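Side-chain contacts in predicted DNA-binding transcriptional regulator (Aliivibrio fischeri ES114, PDB 7DWN), which probably binds DNA as a tetrameric LysR-type transcriptional regulator, pairing a helix-turn-helix head with a LysR-type substrate-binding domain: residues 27-30 / 31-35; 39-42 / 43-47; 97-101 / 102-106. One frame throughout, in Å; residues are numbered along the deposited sequence.

Overall arrangement
Contacts 1 and 2 mark the two ends of one helix, 31-45, in the helix-turn-helix head of the LysR family: residues 27-30 / 31-35 cover the turn and the first helical residues, and 39-42 / 43-47 the last turn and the exit. Their centres are 16 Å apart. Contact 3, residues 97-101 / 102-106, belongs to the LysR substrate-binding domain, with its centre 52 Å from the centres of both others; its nearest atoms are about 35 Å from those of contact 1 and about 38 Å from those of contact 2. Of the three, contact 3 lies beside a bound MES, probably a crystallisation component, about 3 Å from the S102 side chain.

Contact 1. Residues 27-30 / 31-35; sequences RNVT and QPAFS
The carbonyl oxygen of T30 takes the amide of F34, with F34 N 2.8 Å from T30 O, closing the first turn of helix 31-45; T30 holds the N-cap position, but its side chain makes no capping bond. Instead the T30 methyl leans on the ring of P32, two residues on, CG2 lying 3.6 Å from P32 CD. V29 spreads its two methyls over the same helical turn. One, CG2, meets the methyl of A33, 3.7 Å from A33 CB. The other, CG1, stands between the backbone N and the carbonyl carbon (chi1 68°), a position that brings it 3.6 Å from F34 CB and to the edge of the phenyl ring, near its plane. Farther along that ring R27 contributes its aliphatic part, R27 CG approaching F34 CE1 obliquely at 3.8 Å. The R27 chain bends at chi2 and chi3, and its NE forms a salt bridge with D10. N28, at positive phi, is the C-prime residue of the Schellman motif that ends helix 20-26. The stretch is thus the turn of the helix-turn-helix: F34 rests on A23 and A24 of helix 20-26, while R27 and F34 both reach helix 5-17.

Contact 2. Residues 39-42 / 43-47; sequences RLLE and DTVGA
L40 and T44 meet in the last turn of helix 31-45, the second helix of the helix-turn-helix motif in this LysR-type DNA-binding head. L40 O is gripped twice by T44: the hydroxyl donates to it, T44 OG1 to L40 O being 2.7 Å, and the amide bonds from T44 N at 2.9 Å, the two donors arriving from opposite faces of the carbonyl plane. The hydroxyl can do this because OG1 lies beside its own backbone N (chi1 -46°), turned back along the helix. D43 N and V45 N are satisfied in the ordinary helical way by R39 O and L41 O. At the exit, E42 O accepts A47 N at 3.1 Å and, weakly, G46 N; G46 leaves the helix with positive phi. The E42 carboxylate is engaged beyond the helix, OE1 in a salt bridge with R52 and OE2 bonded to L49 N. R39 and D43 form a long salt bridge, R39 NE to D43 OD1 4.0 Å, with OD1 at the edge of the guanidinium and the carboxylate plane turned 86° from it. A47 packs on S88 of the second subunit, and L41 and V45 both touch F66 of helix 61-83. The side chains of L41 and V45, both buried, meet at L41 CD1 and V45 CG1, 4.0 Å apart.

Contact 3. Residues 97-101 / 102-106; sequences VAAAH and SLATS
H101 and A100 carry the start of helix 101-114, each giving its carbonyl to an amide one turn on. T105 N bonds almost straight to H101 O at 2.9 Å, with an N-H...O angle of 175°. The T105 hydroxyl, set between its backbone N and carbonyl carbon (chi1 57°), has two carbonyls near by: OG1 is 3.1 Å from H101 O and 2.8 Å from S102 O. The same torsion sends the methyl toward the imidazole, T105 CG2 lying 3.7 Å from H101 CE1, oblique to the ring. The H101 ring stacks on H101 of the third subunit. A100, at the N-cap position, bonds to A104, A104 N to A100 O being 2.7 Å, while its methyl lies alongside L103, A100 CB 4.0 Å from L103 CG. At the end of strand 94-99, A99 CB touches A104 CB at 3.7 Å, closing strand against helix. S102, next after H101, places the turn at the MES site: its amide bonds to MES and its hydroxyl to Y243. The whole is the strand-to-helix turn of the beta-alpha-beta unit 94-99, 101-114, 123-128, characteristic of the periplasmic-binding-protein-like fold of LysR substrate-binding domains.

Contact 1. Residues 27-30 / 31-35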
ATOM      1  N   ARG A  27      26.256  -3.004  23.295  1.00 67.70           N
ATOM      2  CA  ARG A  27      26.109  -4.280  22.611  1.00 70.34           C
ATOM      3  C   ARG A  27      26.633  -5.459  23.423  1.00 67.72           C
ATOM      4  O   ARG A  27      26.699  -6.573  22.894  1.00 67.69           O
ATOM      5  CB  ARG A  27      26.813  -4.231  21.253  1.00 73.48           C
ATOM      6  CG  ARG A  27      26.127  -3.331  20.238  1.00 76.61           C
ATOM      7  CD  ARG A  27      24.757  -3.875  19.879  1.00 75.87           C
ATOM      8  NE  ARG A  27      24.850  -5.140  19.158  1.00 71.75           N
ATOM      9  CZ  ARG A  27      23.847  -5.999  19.025  1.00 63.54           C
ATOM     10  NH1 ARG A  27      22.669  -5.735  19.576  1.00 61.77           N
ATOM     11  NH2 ARG A  27      24.022  -7.126  18.348  1.00 60.11           N
ATOM     12  N   ASN A  28      27.000  -5.237  24.687  1.00 69.86           N
ATOM     13  CA  ASN A  28      27.505  -6.297  25.563  1.00 75.23           C
ATOM     14  C   ASN A  28      28.683  -7.029  24.922  1.00 74.65           C
ATOM     15  O   ASN A  28      28.789  -8.255  24.983  1.00 71.13           O
ATOM     16  CB  ASN A  28      26.393  -7.278  25.936  1.00 78.21           C
ATOM     17  CG  ASN A  28      25.240  -6.608  26.655  1.00 87.27           C
ATOM     18  OD1 ASN A  28      25.444  -5.747  27.510  1.00 91.12           O
ATOM     19  ND2 ASN A  28      24.018  -6.998  26.308  1.00 85.50           N
ATOM     20  N   VAL A  29      29.577  -6.265  24.298  1.00 72.89           N
ATOM     21  CA  VAL A  29      30.707  -6.821  23.568  1.00 73.97           C
ATOM     22  C   VAL A  29      31.952  -6.011  23.905  1.00 72.85           C
ATOM     23  O   VAL A  29      31.874  -4.831  24.259  1.00 74.99           O
ATOM     24  CB  VAL A  29      30.443  -6.837  22.043  1.00 73.00           C
ATOM     25  CG1 VAL A  29      30.400  -5.421  21.491  1.00 73.82           C
ATOM     26  CG2 VAL A  29      31.478  -7.685  21.312  1.00 67.99           C
ATOM     27  N   THR A  30      33.108  -6.665  23.811  1.00 68.74           N
ATOM     28  CA  THR A  30      34.379  -6.002  24.063  1.00 69.90           C
ATOM     29  C   THR A  30      34.630  -4.915  23.022  1.00 71.76           C
ATOM     30  O   THR A  30      34.102  -4.953  21.908  1.00 72.24           O
ATOM     31  CB  THR A  30      35.515  -7.028  24.047  1.00 64.53           C
ATOM     32  OG1 THR A  30      35.063  -8.249  24.646  1.00 70.63           O
ATOM     33  CG2 THR A  30      36.708  -6.517  24.829  1.00 57.73           C
ATOM     34  N   GLN A  31      35.446  -3.924  23.401  1.00 68.97           N
ATOM     35  CA  GLN A  31      35.717  -2.812  22.487  1.00 65.08           C
ATOM     36  C   GLN A  31      36.523  -3.250  21.268  1.00 61.12           C
ATOM     37  O   GLN A  31      36.106  -2.941  20.135  1.00 62.15           O
ATOM     38  CB  GLN A  31      36.384  -1.665  23.255  1.00 71.42           C
ATOM     39  CG  GLN A  31      37.313  -0.783  22.430  1.00 79.93           C
ATOM     40  CD  GLN A  31      36.576   0.109  21.450  1.00 83.79           C
ATOM     41  OE1 GLN A  31      35.347   0.112  21.392  1.00 84.70           O
ATOM     42  NE2 GLN A  31      37.330   0.876  20.670  1.00 83.49           N
ATOM     43  N   PRO A  32      37.661  -3.950  21.403  1.00 61.75           N
ATOM     44  CA  PRO A  32      38.319  -4.468  20.191  1.00 58.27           C
ATOM     45  C   PRO A  32      37.432  -5.411  19.400  1.00 60.22           C
ATOM     46  O   PRO A  32      37.457  -5.385  18.163  1.00 56.48           O
ATOM     47  CB  PRO A  32      39.560  -5.181  20.745  1.00 50.19           C
ATOM     48  CG  PRO A  32      39.822  -4.509  22.049  1.00 58.07           C
ATOM     49  CD  PRO A  32      38.463  -4.226  22.609  1.00 63.58           C
ATOM     50  N   ALA A  33      36.635  -6.236  20.084  1.00 61.89           N
ATOM     51  CA  ALA A  33      35.731  -7.146  19.386  1.00 61.08           C
ATOM     52  C   ALA A  33      34.673  -6.382  18.598  1.00 66.36           C
ATOM     53  O   ALA A  33      34.325  -6.768  17.477  1.00 66.69           O
ATOM     54  CB  ALA A  33      35.072  -8.103  20.380  1.00 55.62           C
ATOM     55  N   PHE A  34      34.151  -5.290  19.165  1.00 66.28           N
ATOM     56  CA  PHE A  34      33.169  -4.487  18.443  1.00 61.93           C
ATOM     57  C   PHE A  34      33.795  -3.803  17.233  1.00 56.30           C
ATOM     58  O   PHE A  34      33.188  -3.757  16.152  1.00 51.03           O
ATOM     59  CB  PHE A  34      32.549  -3.449  19.375  1.00 56.59           C
ATOM     60  CG  PHE A  34      31.465  -2.638  18.734  1.00 49.48           C
ATOM     61  CD1 PHE A  34      30.162  -3.102  18.710  1.00 61.99           C
ATOM     62  CD2 PHE A  34      31.748  -1.414  18.150  1.00 46.86           C
ATOM     63  CE1 PHE A  34      29.158  -2.360  18.119  1.00 64.94           C
ATOM     64  CE2 PHE A  34      30.749  -0.666  17.555  1.00 59.46           C
ATOM     65  CZ  PHE A  34      29.452  -1.140  17.539  1.00 64.05           C
ATOM     66  N   SER A  35      34.999  -3.248  17.402  1.00 58.73           N
ATOM     67  CA  SER A  35      35.696  -2.665  16.261  1.00 63.53           C
ATOM     68  C   SER A  35      35.910  -3.707  15.167  1.00 58.28           C
ATOM     69  O   SER A  35      35.726  -3.419  13.978  1.00 47.75           O
ATOM     70  CB  SER A  35      37.027  -2.060  16.708  1.00 61.61           C
ATOM     71  OG  SER A  35      37.674  -1.403  15.633  1.00 65.98           O
TER

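Contact 2. Residues 39-42 / 43-47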
ATOM      1  N   ARG A  39      34.486  -3.767  11.361  1.00 52.07           N
ATOM      2  CA  ARG A  39      35.428  -3.919  10.257  1.00 45.04           C
ATOM      3  C   ARG A  39      35.031  -5.074   9.346  1.00 45.52           C
ATOM      4  O   ARG A  39      35.155  -4.980   8.119  1.00 48.88           O
ATOM      5  CB  ARG A  39      36.839  -4.128  10.807  1.00 45.41           C
ATOM      6  CG  ARG A  39      37.934  -4.148   9.754  1.00 53.61           C
ATOM      7  CD  ARG A  39      38.025  -2.818   9.028  1.00 63.36           C
ATOM      8  NE  ARG A  39      39.114  -2.805   8.056  1.00 65.53           N
ATOM      9  CZ  ARG A  39      40.298  -2.241   8.269  1.00 62.81           C
ATOM     10  NH1 ARG A  39      40.551  -1.635   9.420  1.00 57.10           N
ATOM     11  NH2 ARG A  39      41.231  -2.281   7.328  1.00 69.69           N
ATOM     12  N   LEU A  40      34.553  -6.176   9.930  1.00 40.85           N
ATOM     13  CA  LEU A  40      34.089  -7.301   9.126  1.00 43.95           C
ATOM     14  C   LEU A  40      32.859  -6.922   8.311  1.00 44.12           C
ATOM     15  O   LEU A  40      32.730  -7.318   7.146  1.00 53.47           O
ATOM     16  CB  LEU A  40      33.787  -8.500  10.026  1.00 40.97           C
ATOM     17  CG  LEU A  40      34.982  -9.204  10.672  1.00 41.51           C
ATOM     18  CD1 LEU A  40      34.514 -10.287  11.630  1.00 41.17           C
ATOM     19  CD2 LEU A  40      35.892  -9.789   9.606  1.00 45.38           C
ATOM     20  N   LEU A  41      31.941  -6.159   8.910  1.00 43.71           N
ATOM     21  CA  LEU A  41      30.796  -5.662   8.152  1.00 44.22           C
ATOM     22  C   LEU A  41      31.246  -4.806   6.973  1.00 44.73           C
ATOM     23  O   LEU A  41      30.715  -4.932   5.863  1.00 41.35           O
ATOM     24  CB  LEU A  41      29.863  -4.866   9.064  1.00 40.86           C
ATOM     25  CG  LEU A  41      28.663  -4.225   8.364  1.00 38.32           C
ATOM     26  CD1 LEU A  41      27.773  -5.290   7.737  1.00 41.87           C
ATOM     27  CD2 LEU A  41      27.871  -3.358   9.330  1.00 41.94           C
ATOM     28  N   GLU A  42      32.230  -3.930   7.197  1.00 45.60           N
ATOM     29  CA  GLU A  42      32.729  -3.085   6.116  1.00 49.46           C
ATOM     30  C   GLU A  42      33.401  -3.914   5.027  1.00 49.10           C
ATOM     31  O   GLU A  42      33.268  -3.613   3.834  1.00 48.45           O
ATOM     32  CB  GLU A  42      33.698  -2.043   6.670  1.00 48.20           C
ATOM     33  CG  GLU A  42      33.039  -0.976   7.523  1.00 50.97           C
ATOM     34  CD  GLU A  42      34.048  -0.045   8.161  1.00 56.88           C
ATOM     35  OE1 GLU A  42      35.117  -0.534   8.583  1.00 52.98           O
ATOM     36  OE2 GLU A  42      33.780   1.172   8.234  1.00 57.28           O
ATOM     37  N   ASP A  43      34.134  -4.959   5.418  1.00 45.80           N
ATOM     38  CA  ASP A  43      34.753  -5.845   4.436  1.00 53.67           C
ATOM     39  C   ASP A  43      33.708  -6.600   3.627  1.00 56.23           C
ATOM     40  O   ASP A  43      33.915  -6.855   2.434  1.00 57.30           O
ATOM     41  CB  ASP A  43      35.695  -6.830   5.128  1.00 56.96           C
ATOM     42  CG  ASP A  43      36.974  -6.178   5.609  1.00 64.81           C
ATOM     43  OD1 ASP A  43      37.170  -4.975   5.332  1.00 66.27           O
ATOM     44  OD2 ASP A  43      37.785  -6.869   6.261  1.00 70.47           O
ATOM     45  N   THR A  44      32.587  -6.964   4.252  1.00 49.45           N
ATOM     46  CA  THR A  44      31.551  -7.703   3.538  1.00 43.82           C
ATOM     47  C   THR A  44      30.768  -6.800   2.590  1.00 49.86           C
ATOM     48  O   THR A  44      30.476  -7.196   1.456  1.00 58.61           O
ATOM     49  CB  THR A  44      30.609  -8.386   4.528  1.00 50.53           C
ATOM     50  OG1 THR A  44      31.377  -9.039   5.546  1.00 54.00           O
ATOM     51  CG2 THR A  44      29.756  -9.423   3.814  1.00 50.16           C
ATOM     52  N   VAL A  45      30.417  -5.586   3.029  1.00 48.49           N
ATOM     53  CA  VAL A  45      29.706  -4.662   2.144  1.00 47.39           C
ATOM     54  C   VAL A  45      30.629  -3.975   1.152  1.00 47.70           C
ATOM     55  O   VAL A  45      30.144  -3.348   0.202  1.00 48.99           O
ATOM     56  CB  VAL A  45      28.943  -3.584   2.936  1.00 50.14           C
ATOM     57  CG1 VAL A  45      27.950  -4.231   3.889  1.00 44.45           C
ATOM     58  CG2 VAL A  45      29.913  -2.688   3.686  1.00 52.11           C
ATOM     59  N   GLY A  46      31.943  -4.070   1.346  1.00 50.62           N
ATOM     60  CA  GLY A  46      32.886  -3.535   0.383  1.00 49.39           C
ATOM     61  C   GLY A  46      33.092  -2.038   0.434  1.00 53.29           C
ATOM     62  O   GLY A  46      33.347  -1.423  -0.606  1.00 52.07           O
ATOM     63  N   ALA A  47      32.996  -1.432   1.615  1.00 57.72           N
ATOM     64  CA  ALA A  47      33.198   0.003   1.744  1.00 57.76           C
ATOM     65  C   ALA A  47      33.400   0.358   3.207  1.00 51.40           C
ATOM     66  O   ALA A  47      32.830  -0.277   4.099  1.00 47.17           O
ATOM     67  CB  ALA A  47      32.016   0.796   1.180  1.00 61.20           C
TER

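Contact 3. Residues 97-101 / 102-106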
ATOM      1  N   VAL A  97      -6.659 -21.941  11.055  1.00 38.97           N
ATOM      2  CA  VAL A  97      -8.071 -21.976  10.702  1.00 34.72           C
ATOM      3  C   VAL A  97      -8.687 -20.636  11.066  1.00 31.77           C
ATOM      4  O   VAL A  97      -8.741 -20.270  12.247  1.00 40.80           O
ATOM      5  CB  VAL A  97      -8.810 -23.122  11.408  1.00 32.57           C
ATOM      6  CG1 VAL A  97     -10.303 -23.024  11.140  1.00 24.57           C
ATOM      7  CG2 VAL A  97      -8.266 -24.464  10.948  1.00 32.17           C
ATOM      8  N   ALA A  98      -9.144 -19.904  10.059  1.00 28.04           N
ATOM      9  CA  ALA A  98     -10.010 -18.760  10.284  1.00 29.58           C
ATOM     10  C   ALA A  98     -11.450 -19.249  10.322  1.00 42.72           C
ATOM     11  O   ALA A  98     -11.858 -20.075   9.501  1.00 45.44           O
ATOM     12  CB  ALA A  98      -9.827 -17.709   9.190  1.00 23.39           C
ATOM     13  N   ALA A  99     -12.214 -18.758  11.293  1.00 34.23           N
ATOM     14  CA  ALA A  99     -13.552 -19.291  11.497  1.00 34.56           C
ATOM     15  C   ALA A  99     -14.469 -18.215  12.053  1.00 37.75           C
ATOM     16  O   ALA A  99     -14.033 -17.315  12.776  1.00 40.53           O
ATOM     17  CB  ALA A  99     -13.534 -20.499  12.442  1.00 28.73           C
ATOM     18  N   ALA A 100     -15.746 -18.318  11.698  1.00 33.85           N
ATOM     19  CA  ALA A 100     -16.766 -17.539  12.378  1.00 33.65           C
ATOM     20  C   ALA A 100     -16.883 -18.015  13.819  1.00 41.02           C
ATOM     21  O   ALA A 100     -16.765 -19.211  14.104  1.00 43.91           O
ATOM     22  CB  ALA A 100     -18.108 -17.669  11.658  1.00 31.64           C
ATOM     23  N   HIS A 101     -17.104 -17.065  14.731  1.00 31.51           N
ATOM     24  CA  HIS A 101     -17.077 -17.357  16.163  1.00 31.40           C
ATOM     25  C   HIS A 101     -18.028 -18.494  16.522  1.00 26.18           C
ATOM     26  O   HIS A 101     -17.639 -19.465  17.185  1.00 32.10           O
ATOM     27  CB  HIS A 101     -17.425 -16.088  16.945  1.00 34.66           C
ATOM     28  CG  HIS A 101     -17.146 -16.177  18.413  1.00 35.07           C
ATOM     29  ND1 HIS A 101     -17.867 -16.988  19.262  1.00 31.61           N
ATOM     30  CD2 HIS A 101     -16.236 -15.539  19.186  1.00 28.06           C
ATOM     31  CE1 HIS A 101     -17.406 -16.855  20.493  1.00 34.68           C
ATOM     32  NE2 HIS A 101     -16.416 -15.981  20.475  1.00 34.09           N
ATOM     33  N   SER A 102     -19.285 -18.391  16.083  1.00 25.19           N
ATOM     34  CA  SER A 102     -20.263 -19.436  16.370  1.00 30.29           C
ATOM     35  C   SER A 102     -19.845 -20.765  15.756  1.00 33.90           C
ATOM     36  O   SER A 102     -19.923 -21.812  16.411  1.00 41.54           O
ATOM     37  CB  SER A 102     -21.638 -19.016  15.852  1.00 38.53           C
ATOM     38  OG  SER A 102     -22.655 -19.884  16.313  1.00 65.21           O
ATOM     39  N   LEU A 103     -19.397 -20.741  14.498  1.00 28.26           N
ATOM     40  CA  LEU A 103     -18.961 -21.968  13.841  1.00 28.75           C
ATOM     41  C   LEU A 103     -17.761 -22.575  14.546  1.00 33.73           C
ATOM     42  O   LEU A 103     -17.675 -23.796  14.691  1.00 38.67           O
ATOM     43  CB  LEU A 103     -18.626 -21.697  12.377  1.00 28.51           C
ATOM     44  CG  LEU A 103     -19.805 -21.271  11.509  1.00 24.88           C
ATOM     45  CD1 LEU A 103     -19.369 -21.124  10.065  1.00 30.25           C
ATOM     46  CD2 LEU A 103     -20.942 -22.273  11.644  1.00 21.37           C
ATOM     47  N   ALA A 104     -16.818 -21.743  14.982  1.00 36.04           N
ATOM     48  CA  ALA A 104     -15.660 -22.279  15.681  1.00 38.37           C
ATOM     49  C   ALA A 104     -16.079 -22.936  16.990  1.00 32.93           C
ATOM     50  O   ALA A 104     -15.746 -24.098  17.245  1.00 27.82           O
ATOM     51  CB  ALA A 104     -14.630 -21.173  15.910  1.00 54.26           C
ATOM     52  N   THR A 105     -16.869 -22.228  17.803  1.00 30.36           N
ATOM     53  CA  THR A 105     -17.321 -22.790  19.074  1.00 33.72           C
ATOM     54  C   THR A 105     -18.178 -24.040  18.887  1.00 34.23           C
ATOM     55  O   THR A 105     -18.237 -24.886  19.786  1.00 38.51           O
ATOM     56  CB  THR A 105     -18.101 -21.740  19.870  1.00 35.92           C
ATOM     57  OG1 THR A 105     -19.208 -21.269  19.092  1.00 44.29           O
ATOM     58  CG2 THR A 105     -17.203 -20.566  20.236  1.00 22.93           C
ATOM     59  N   SER A 106     -18.855 -24.176  17.744  1.00 32.63           N
ATOM     60  CA  SER A 106     -19.706 -25.342  17.542  1.00 37.20           C
ATOM     61  C   SER A 106     -18.924 -26.529  16.992  1.00 40.83           C
ATOM     62  O   SER A 106     -19.139 -27.669  17.424  1.00 42.40           O
ATOM     63  CB  SER A 106     -20.865 -24.995  16.605  1.00 32.75           C
ATOM     64  OG  SER A 106     -21.678 -26.128  16.350  1.00 55.33           O
TER